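Local coordinates for protein tartronic semialdehyde reductase (Salmonella typhimurium, PDB 1YB4) that catalyses the NADH- or NADPH-dependent reduction of tartronate semialdehyde (2-hydroxy-3-oxopropanoate) to (R)-glycerate, a reversible reaction, at residues A[139-142]-A[143-146]; A[217-220]-A[221-225]; A[233-236]-A[237-241]; A[268-272]-A[273-277]; A[280-283]-A[284-287]. One frame throughout, in Å; residues are numbered along the deposited sequence.

Contact 1: residues A[139-142]-A[143-146]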
# COMPACT_ATOMS: atom_id res chain seq x y z
N GLY A 139 -13.66 7.15 -28.44
CA GLY A 139 -14.02 5.77 -28.69
C GLY A 139 -15.20 5.74 -29.65
O GLY A 139 -16.20 6.44 -29.43
N GLY A 140 -15.09 4.95 -30.71
CA GLY A 140 -16.17 4.87 -31.68
C GLY A 140 -15.73 4.38 -33.05
O GLY A 140 -14.62 3.88 -33.21
N GLU A 141 -16.63 4.52 -34.02
CA GLU A 141 -16.38 4.12 -35.40
C GLU A 141 -15.68 5.26 -36.14
O GLU A 141 -16.11 6.41 -36.05
CB GLU A 141 -17.69 3.79 -36.08
CG GLU A 141 -18.23 2.43 -35.71
CD GLU A 141 -19.73 2.43 -35.50
OE1 GLU A 141 -20.31 1.32 -35.48
OE2 GLU A 141 -20.33 3.52 -35.33
N GLN A 142 -14.61 4.94 -36.86
CA GLN A 142 -13.85 5.96 -37.59
C GLN A 142 -14.64 7.00 -38.40
O GLN A 142 -14.46 8.20 -38.21
CB GLN A 142 -12.80 5.30 -38.49
CG GLN A 142 -11.82 6.29 -39.07
CD GLN A 142 -10.54 5.64 -39.53
OE1 GLN A 142 -10.02 4.74 -38.86
NE2 GLN A 142 -10.01 6.09 -40.67
N LYS A 143 -15.51 6.55 -39.31
CA LYS A 143 -16.32 7.48 -40.12
C LYS A 143 -17.07 8.48 -39.22
O LYS A 143 -17.18 9.66 -39.54
CB LYS A 143 -17.34 6.72 -40.97
CG LYS A 143 -16.76 5.61 -41.86
CD LYS A 143 -16.18 6.13 -43.15
CE LYS A 143 -15.62 4.99 -43.97
NZ LYS A 143 -16.64 3.95 -44.29
N VAL A 144 -17.61 7.99 -38.10
CA VAL A 144 -18.33 8.83 -37.15
C VAL A 144 -17.33 9.83 -36.57
O VAL A 144 -17.60 11.03 -36.48
CB VAL A 144 -18.91 7.99 -36.00
CG1 VAL A 144 -19.75 8.87 -35.09
CG2 VAL A 144 -19.73 6.85 -36.56
N PHE A 145 -16.18 9.32 -36.17
CA PHE A 145 -15.12 10.16 -35.63
C PHE A 145 -14.74 11.20 -36.69
O PHE A 145 -14.62 12.38 -36.38
CB PHE A 145 -13.89 9.32 -35.28
CG PHE A 145 -12.66 10.14 -34.98
CD1 PHE A 145 -12.38 10.55 -33.68
CD2 PHE A 145 -11.79 10.52 -36.01
CE1 PHE A 145 -11.26 11.34 -33.41
CE2 PHE A 145 -10.67 11.31 -35.75
CZ PHE A 145 -10.41 11.72 -34.44
N ASP A 146 -14.56 10.75 -37.93
CA ASP A 146 -14.19 11.65 -39.02
C ASP A 146 -15.21 12.75 -39.23
O ASP A 146 -14.86 13.87 -39.59
CB ASP A 146 -14.02 10.88 -40.33
CG ASP A 146 -12.73 10.07 -40.38
OD1 ASP A 146 -11.69 10.59 -39.93
OD2 ASP A 146 -12.75 8.92 -40.88

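Contact 2: residues A[217-220]-A[221-225]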
# COMPACT_ATOMS: atom_id res chain seq x y z
N LEU A 217 7.47 15.61 -13.64
CA LEU A 217 8.62 16.12 -12.89
C LEU A 217 8.97 17.51 -13.40
O LEU A 217 9.38 18.38 -12.64
CB LEU A 217 9.82 15.20 -13.08
CG LEU A 217 11.16 15.70 -12.53
CD1 LEU A 217 11.08 15.82 -11.01
CD2 LEU A 217 12.28 14.75 -12.96
N GLU A 218 8.80 17.72 -14.70
CA GLU A 218 9.11 19.01 -15.28
C GLU A 218 8.18 20.11 -14.79
O GLU A 218 8.64 21.11 -14.22
CB GLU A 218 9.02 18.93 -16.80
CG GLU A 218 9.56 20.16 -17.49
CD GLU A 218 9.23 20.17 -18.95
OE1 GLU A 218 9.13 19.06 -19.54
OE2 GLU A 218 9.07 21.28 -19.51
N VAL A 219 6.88 19.93 -15.02
CA VAL A 219 5.90 20.92 -14.60
C VAL A 219 5.58 20.84 -13.12
O VAL A 219 5.93 21.76 -12.36
CB VAL A 219 4.59 20.78 -15.40
CG1 VAL A 219 3.59 21.85 -14.94
CG2 VAL A 219 4.88 20.93 -16.92
N HIS A 220 4.93 19.76 -12.70
CA HIS A 220 4.55 19.57 -11.30
C HIS A 220 5.73 19.59 -10.35
O HIS A 220 5.61 20.06 -9.21
CB HIS A 220 3.78 18.26 -11.16
CG HIS A 220 2.57 18.19 -12.02
ND1 HIS A 220 2.64 18.02 -13.39
CD2 HIS A 220 1.26 18.37 -11.73
CE1 HIS A 220 1.43 18.10 -13.90
NE2 HIS A 220 0.57 18.31 -12.92
N GLY A 221 6.87 19.08 -10.80
CA GLY A 221 8.04 19.10 -9.95
C GLY A 221 8.29 20.53 -9.53
O GLY A 221 8.43 20.84 -8.35
N GLU A 222 8.32 21.41 -10.52
CA GLU A 222 8.54 22.83 -10.30
C GLU A 222 7.49 23.41 -9.34
O GLU A 222 7.82 24.13 -8.40
CB GLU A 222 8.50 23.56 -11.65
CG GLU A 222 8.97 25.01 -11.63
CD GLU A 222 10.49 25.13 -11.73
OE1 GLU A 222 11.19 24.64 -10.81
OE2 GLU A 222 10.97 25.71 -12.72
N ARG A 223 6.22 23.09 -9.58
CA ARG A 223 5.14 23.57 -8.74
C ARG A 223 5.34 23.23 -7.27
O ARG A 223 4.91 23.99 -6.39
CB ARG A 223 3.80 23.01 -9.23
CG ARG A 223 3.30 23.59 -10.53
CD ARG A 223 2.03 22.88 -11.02
NE ARG A 223 1.63 23.32 -12.36
CZ ARG A 223 0.58 22.85 -13.04
NH1 ARG A 223 -0.19 21.90 -12.51
NH2 ARG A 223 0.31 23.31 -14.25
N MSE A 224 6.00 22.11 -6.99
CA MSE A 224 6.24 21.67 -5.62
C MSE A 224 7.35 22.45 -4.94
O MSE A 224 7.28 22.74 -3.74
CB MSE A 224 6.58 20.18 -5.59
CG MSE A 224 5.44 19.24 -6.00
SE MSE A 224 6.00 17.35 -6.15
CE MSE A 224 4.83 16.81 -7.61
N ILE A 225 8.38 22.77 -5.71
CA ILE A 225 9.53 23.51 -5.19
C ILE A 225 9.20 24.97 -4.89
O ILE A 225 9.50 25.47 -3.80
CB ILE A 225 10.70 23.46 -6.19
CG1 ILE A 225 11.09 22.00 -6.48
CG2 ILE A 225 11.88 24.24 -5.62
CD1 ILE A 225 12.30 21.81 -7.41

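Contact 3: residues A[233-236]-A[237-241]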
# COMPACT_ATOMS: atom_id res chain seq x y z
N PHE A 233 -5.75 21.99 -11.70
CA PHE A 233 -6.55 20.77 -11.62
C PHE A 233 -6.69 20.43 -10.13
O PHE A 233 -5.74 19.94 -9.49
CB PHE A 233 -5.87 19.62 -12.37
CG PHE A 233 -6.79 18.46 -12.62
CD1 PHE A 233 -7.81 18.55 -13.55
CD2 PHE A 233 -6.69 17.30 -11.86
CE1 PHE A 233 -8.72 17.53 -13.72
CE2 PHE A 233 -7.59 16.27 -12.02
CZ PHE A 233 -8.61 16.38 -12.95
N LYS A 234 -7.88 20.70 -9.57
CA LYS A 234 -8.14 20.45 -8.15
C LYS A 234 -7.98 19.00 -7.71
O LYS A 234 -8.31 18.06 -8.44
CB LYS A 234 -9.55 20.92 -7.75
CG LYS A 234 -9.91 22.40 -7.99
CD LYS A 234 -11.34 22.68 -7.52
CE LYS A 234 -11.92 24.00 -8.07
NZ LYS A 234 -11.07 25.19 -7.79
N ILE A 235 -7.49 18.82 -6.49
CA ILE A 235 -7.32 17.50 -5.92
C ILE A 235 -8.70 16.86 -5.84
O ILE A 235 -8.87 15.69 -6.18
CB ILE A 235 -6.67 17.59 -4.53
CG1 ILE A 235 -5.19 17.95 -4.71
CG2 ILE A 235 -6.84 16.29 -3.75
CD1 ILE A 235 -4.38 18.05 -3.42
N ALA A 236 -9.70 17.64 -5.44
CA ALA A 236 -11.07 17.10 -5.36
C ALA A 236 -11.48 16.49 -6.70
O ALA A 236 -12.21 15.50 -6.75
CB ALA A 236 -12.04 18.20 -4.98
N LEU A 237 -11.01 17.08 -7.79
CA LEU A 237 -11.31 16.58 -9.12
C LEU A 237 -10.57 15.27 -9.42
O LEU A 237 -11.16 14.29 -9.89
CB LEU A 237 -10.93 17.66 -10.14
CG LEU A 237 -12.15 18.45 -10.61
CD1 LEU A 237 -11.75 19.89 -10.92
CD2 LEU A 237 -12.75 17.73 -11.83
N HIS A 238 -9.27 15.27 -9.16
CA HIS A 238 -8.49 14.07 -9.40
C HIS A 238 -9.02 12.96 -8.47
O HIS A 238 -8.82 11.77 -8.74
CB HIS A 238 -6.99 14.32 -9.16
CG HIS A 238 -6.10 13.48 -10.01
ND1 HIS A 238 -4.79 13.81 -10.28
CD2 HIS A 238 -6.34 12.31 -10.67
CE1 HIS A 238 -4.26 12.89 -11.07
NE2 HIS A 238 -5.18 11.97 -11.32
N GLN A 239 -9.69 13.36 -7.39
CA GLN A 239 -10.26 12.37 -6.46
C GLN A 239 -11.43 11.66 -7.14
O GLN A 239 -11.49 10.43 -7.16
CB GLN A 239 -10.75 13.04 -5.16
CG GLN A 239 -9.64 13.45 -4.20
CD GLN A 239 -9.79 12.81 -2.83
OE1 GLN A 239 -9.56 11.62 -2.66
NE2 GLN A 239 -10.19 13.61 -1.84
N LYS A 240 -12.34 12.45 -7.70
CA LYS A 240 -13.49 11.90 -8.40
C LYS A 240 -12.97 10.98 -9.52
O LYS A 240 -13.50 9.89 -9.74
CB LYS A 240 -14.35 13.05 -8.96
CG LYS A 240 -15.64 12.65 -9.71
CD LYS A 240 -15.45 12.54 -11.24
CE LYS A 240 -14.80 13.81 -11.83
NZ LYS A 240 -14.59 13.75 -13.31
N ASP A 241 -11.92 11.41 -10.23
CA ASP A 241 -11.37 10.57 -11.29
C ASP A 241 -10.79 9.25 -10.77
O ASP A 241 -11.12 8.19 -11.30
CB ASP A 241 -10.30 11.33 -12.09
CG ASP A 241 -10.89 12.32 -13.07
OD1 ASP A 241 -11.96 12.01 -13.65
OD2 ASP A 241 -10.29 13.40 -13.27

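Contact 4: residues A[268-272]-A[273-277]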
# COMPACT_ATOMS: atom_id res chain seq x y z
N THR A 268 -5.71 12.48 2.67
CA THR A 268 -4.91 13.18 3.67
C THR A 268 -4.82 14.66 3.26
O THR A 268 -4.88 15.53 4.11
CB THR A 268 -3.50 12.52 3.81
OG1 THR A 268 -3.64 11.26 4.47
CG2 THR A 268 -2.55 13.39 4.63
N CYS A 269 -4.72 14.94 1.97
CA CYS A 269 -4.67 16.33 1.52
C CYS A 269 -6.00 17.02 1.88
O CYS A 269 -6.01 18.07 2.56
CB CYS A 269 -4.43 16.42 0.01
SG CYS A 269 -2.82 15.77 -0.58
N ALA A 270 -7.12 16.44 1.45
CA ALA A 270 -8.43 17.02 1.75
C ALA A 270 -8.56 17.23 3.25
O ALA A 270 -9.09 18.24 3.69
CB ALA A 270 -9.55 16.11 1.26
N ALA A 271 -8.04 16.30 4.02
CA ALA A 271 -8.10 16.39 5.47
C ALA A 271 -7.29 17.55 6.00
O ALA A 271 -7.46 17.99 7.13
CB ALA A 271 -7.60 15.11 6.10
N ASN A 272 -6.38 18.05 5.17
CA ASN A 272 -5.52 19.15 5.58
C ASN A 272 -5.59 20.34 4.63
O ASN A 272 -4.58 20.97 4.34
CB ASN A 272 -4.08 18.62 5.73
CG ASN A 272 -3.94 17.58 6.86
OD1 ASN A 272 -3.81 17.94 8.03
ND2 ASN A 272 -4.00 16.30 6.51
N GLY A 273 -6.80 20.63 4.16
CA GLY A 273 -7.03 21.77 3.27
C GLY A 273 -6.34 21.80 1.92
O GLY A 273 -5.84 22.85 1.51
N GLY A 274 -6.32 20.66 1.23
CA GLY A 274 -5.69 20.61 -0.08
C GLY A 274 -6.70 20.28 -1.16
O GLY A 274 -6.35 20.26 -2.34
N SER A 275 -7.95 20.04 -0.78
CA SER A 275 -8.98 19.69 -1.75
C SER A 275 -9.09 20.65 -2.92
O SER A 275 -9.35 20.24 -4.06
CB SER A 275 -10.34 19.60 -1.07
OG SER A 275 -10.40 18.50 -0.20
N GLN A 276 -8.90 21.93 -2.63
CA GLN A 276 -9.04 22.99 -3.62
C GLN A 276 -7.76 23.45 -4.28
O GLN A 276 -7.76 24.45 -4.99
CB GLN A 276 -9.75 24.19 -2.98
CG GLN A 276 -11.23 23.94 -2.70
CD GLN A 276 -11.95 23.46 -3.94
OE1 GLN A 276 -11.72 23.98 -5.04
NE2 GLN A 276 -12.81 22.46 -3.79
N LEU A 277 -6.67 22.73 -4.05
CA LEU A 277 -5.39 23.09 -4.63
C LEU A 277 -5.07 22.23 -5.84
O LEU A 277 -5.78 21.26 -6.14
CB LEU A 277 -4.31 22.95 -3.57
CG LEU A 277 -4.67 23.63 -2.24
CD1 LEU A 277 -3.75 23.13 -1.14
CD2 LEU A 277 -4.57 25.15 -2.39

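Contact 5: residues A[280-283]-A[284-287]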
# COMPACT_ATOMS: atom_id res chain seq x y z
N SER A 280 -0.71 19.03 -7.63
CA SER A 280 0.73 18.99 -7.39
C SER A 280 0.87 19.17 -5.87
O SER A 280 1.93 18.90 -5.29
CB SER A 280 1.44 20.13 -8.13
OG SER A 280 0.92 21.40 -7.76
N ALA A 281 -0.21 19.60 -5.24
CA ALA A 281 -0.25 19.78 -3.80
C ALA A 281 -0.11 18.44 -3.08
O ALA A 281 -0.01 18.37 -1.84
CB ALA A 281 -1.55 20.45 -3.42
N MSE A 282 -0.14 17.37 -3.86
CA MSE A 282 0.02 16.01 -3.36
C MSE A 282 1.21 15.93 -2.43
O MSE A 282 1.15 15.28 -1.39
CB MSE A 282 0.24 15.06 -4.55
CG MSE A 282 0.81 13.69 -4.21
SE MSE A 282 -0.46 12.56 -3.31
CE MSE A 282 0.32 12.57 -1.58
N VAL A 283 2.29 16.60 -2.82
CA VAL A 283 3.54 16.58 -2.07
C VAL A 283 3.37 16.88 -0.60
O VAL A 283 4.12 16.38 0.25
CB VAL A 283 4.58 17.56 -2.69
CG1 VAL A 283 4.05 18.98 -2.63
CG2 VAL A 283 5.92 17.44 -1.97
N GLN A 284 2.37 17.69 -0.28
CA GLN A 284 2.14 18.04 1.11
C GLN A 284 1.80 16.83 1.98
O GLN A 284 2.11 16.80 3.16
CB GLN A 284 1.01 19.08 1.21
CG GLN A 284 1.35 20.40 0.53
CD GLN A 284 0.37 21.50 0.86
OE1 GLN A 284 -0.79 21.46 0.47
NE2 GLN A 284 0.84 22.50 1.60
N ALA A 285 1.17 15.82 1.38
CA ALA A 285 0.80 14.63 2.12
C ALA A 285 2.04 13.91 2.60
O ALA A 285 2.09 13.47 3.75
CB ALA A 285 -0.04 13.71 1.28
N LEU A 286 3.04 13.78 1.74
CA LEU A 286 4.26 13.11 2.15
C LEU A 286 5.10 14.00 3.06
O LEU A 286 5.85 13.50 3.91
CB LEU A 286 5.05 12.66 0.93
CG LEU A 286 4.24 11.55 0.26
CD1 LEU A 286 3.29 12.14 -0.74
CD2 LEU A 286 5.15 10.59 -0.40
N GLU A 287 4.99 15.32 2.91
CA GLU A 287 5.75 16.22 3.78
C GLU A 287 5.19 16.01 5.18
O GLU A 287 5.94 15.92 6.14
CB GLU A 287 5.59 17.68 3.34
CG GLU A 287 6.29 18.00 2.03
CD GLU A 287 5.99 19.40 1.54
OE1 GLU A 287 4.82 19.82 1.66
OE2 GLU A 287 6.90 20.07 1.02

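Contact 1: residues A[139-142]-A[143-146]
Gln142 and Asp146 meet one turn apart at the start of helix 142-155, where the chain of the Rossmann-type nucleotide-binding domain leaves strand 134-139 through Gly140 and enters the helix at its N-cap, Glu141. The Gln142 side chain brushes Asp146 with its CG while also packing on Leu161 of strand 158-163. Its CB stays beside the next peptide. With CG anti to the backbone N (chi1 -170°), CG comes 3.3 Å from Asp146 OD2. Beyond CG the chain is extended, which carries CD and the amide away from the carboxylate, leaving NE2 3.9 Å from Asp146 OD2, too far for a hydrogen bond; amide and carboxylate planes stand 85° apart. Glu141 departs elsewhere: its CB lies 3.7 Å from Val144 CG2, and the bend at chi2 returns OE2 to the same methyl. Since Asp116 OD1 is also near Glu141 OE2, the two acids probably disfavour each other there. Val144 and Phe145 cover strands 115-123 and 158-163 respectively, so this turn is seated on the sheet. Its backbone closes through Phe145 N to Glu141 O at 2.9 Å and Asp146 N to Gln142 O at 2.6 Å.

Contact 2: residues A[217-220]-A[221-225]
Arg223 lies alongside both Val219 and His220, and all three side chains point the same way from the helix. The apolar part of the contact is Val219 CG1 laid over one face of the guanidinium, 3.6 Å from Arg223 NE and 3.7 Å from Arg223 NH2. Reaching that place takes a chain extended from CG to NE, with CG set beside the backbone N (chi1 -72°). The selenomethionine Met224 adds a second apolar touch: it bends at chi3, bringing CE 4.0 Å from His220 CB. Polar groups come next. Arg223 NH1 passes 3.7 Å from His220 NE2, with ring and guanidinium planes 54° apart, but its strong partner is Asp278, which forms a salt bridge with NH1. Backbone bonds hold the turns: Arg223 N reaches Val219 O at 3.1 Å and Met224 N reaches His220 O at 3.0 Å. Gly221 adds a CA-H...O contact, its CA 3.1 Å from Leu217 O. Among rings, the imidazole also meets His279 of its own chain and, at about a right angle, Phe211 of a second subunit. What results is i to i+3 and i to i+4 side-chain packing along an alpha-helix, the last turns of helix 215-225, set at a subunit interface of the all-helical C-terminal domain.

Contact 3: residues A[233-236]-A[237-241]
Phe233 folds back onto the first turns of helix 235-251, a helix N-terminus with Lys234 as N-cap, and meets Leu237, His238 and Asp241. Phe233 and His238 occupy the two positions that a hydrophobic staple would use, here filled by an aromatic pair. In the first shell, Leu237 CB rests over one face of the phenyl ring in a CH-pi contact, 4.2 Å from the ring centroid. The phenyl edge points at the face of the His238 imidazole in an offset edge-to-face pair, centroids 5.5 Å apart and planes at 80°; the closest approach between the two side chains is Phe233 CE2 to His238 CB at 3.5 Å. At another part of the same edge Phe233 CZ lies 3.4 Å from Asp241 OD2, ring and carboxylate being nearly coplanar, an approach consistent with attraction to the weakly positive ring rim. Phe233 gets there with CG anti to the backbone N (chi1 -165°).

The second shell fixes these groups. Lys234 O takes His238 N in a good bond and Leu237 N in a weak one, while Ile235 O takes Gln239 N at 2.8 Å. Outside the helix, His238 NE2 donates to Gln176 O and its ND1 is paired with His279, which locks the imidazole from both nitrogens. Asp241 has a weak bond to Gln176, and its side chain lies about 5 Å from that of Lys172, the predicted active-site residue. Lys240 bends at chi2 and chi3 and sets NZ 3.2 Å from Asp241 OD1, forming a salt bridge in which NZ approaches from above the carboxylate plane.

Contact 4: residues A[268-272]-A[273-277]
Ala270 and Ser275 face each other where helix 257-271 ends, the methyl of one against the hydroxyl of the other. Ser275 OG is placed beside its own backbone N (chi1 -68°) and comes 3.1 Å from Ala270 CA; the modelled approach to Ala270 CB is shorter still, and its exact value is doubtful. Asn272 turns the other way, back along the helix. Its CG also lies beside the backbone N, and ND2 reaches Thr268 O at 2.7 Å, the carbonyl oxygen lying close to the plane of the amide. Between these two side chains the backbone executes a Schellman motif, with Gly273 at positive phi as the C-prime residue. Gly274 N bonds Cys269 O at 2.9 Å, and Gly273 N makes a weak bond to Ala270 O at 3.3 Å. Cys269 O is gripped twice, by Asn272 N and Gly274 N from opposite faces of its plane. Directly afterwards a type I turn from Gly274 to Leu277 is closed by Leu277 N to Gly274 O at 3.0 Å. Ala270 also packs on Ala253 of a fourth subunit. The chemistry implies that each carbonyl of this last turn finds a donor: Thr268 O the Asn272 amide, Cys269 O the N-H groups of Asn272 and Gly274, Ala270 O weakly that of Gly273, and Ala271 O the side chain of Asn291 of a third subunit.

Contact 5: residues A[280-283]-A[284-287]
Val283 and Glu287 cross one turn apart at the start of helix 283-290, which is entered through a 3-10 segment at Ser280 and Ala281 in the C-terminal helical domain. In Val283, CG1 sits between the backbone N and the carbonyl carbon (chi1 62°), while CG2, anti to N, is the branch that faces Glu287 CD at 4.0 Å. Glu287 has CG beside its own N (chi1 -70°), bringing CG 3.2 Å from Val283 O, and from there its extended chain carries the carboxylate alongside the valine. That carboxylate is held outside the turn, with OE2 taking Leu294 N and a salt bridge from Arg227, and OE1 a salt bridge from Lys293. Gln284, with CG beside its own N and the chain extended beyond, lies along Ala281, CG 3.4 Å from Ala281 O and OE1 4.1 Å from Ala281 CB. The selenomethionine Met282 bends at chi2 and chi3 so that its CE lies by Ala285 and Leu286, though the modelled separations are unreliable. The backbone shows the change of winding: Gln284 N to Ala281 O at 2.9 Å and Ala285 N to Met282 O at 2.8 Å span three residues, and Glu287 N to Val283 O spans four at 3.0 Å.

Contact 1 stands apart: it belongs to the Rossmann-type domain, with its centre about 29 Å from that of contact 3 and about 40 Å from those of contacts 4 and 5. The other four follow in order along the helical C-terminal domain, on helices 215-225, 235-251, 257-271 and 283-290 and the loops joining them. Contacts 4 and 5 are nearest, centres about 9 Å apart, joined by Cys269 SG against Ala285 CB at 3.9 Å. Contact 3 is tied to contact 4 by probable backbone hydrogen bonds from Ala236 and Ile235, while contact 2 touches contact 5 through Met224 and Val283. Helix ends thus meet one another within a single bundle, with contact 3 turned toward the predicted active-site lysine.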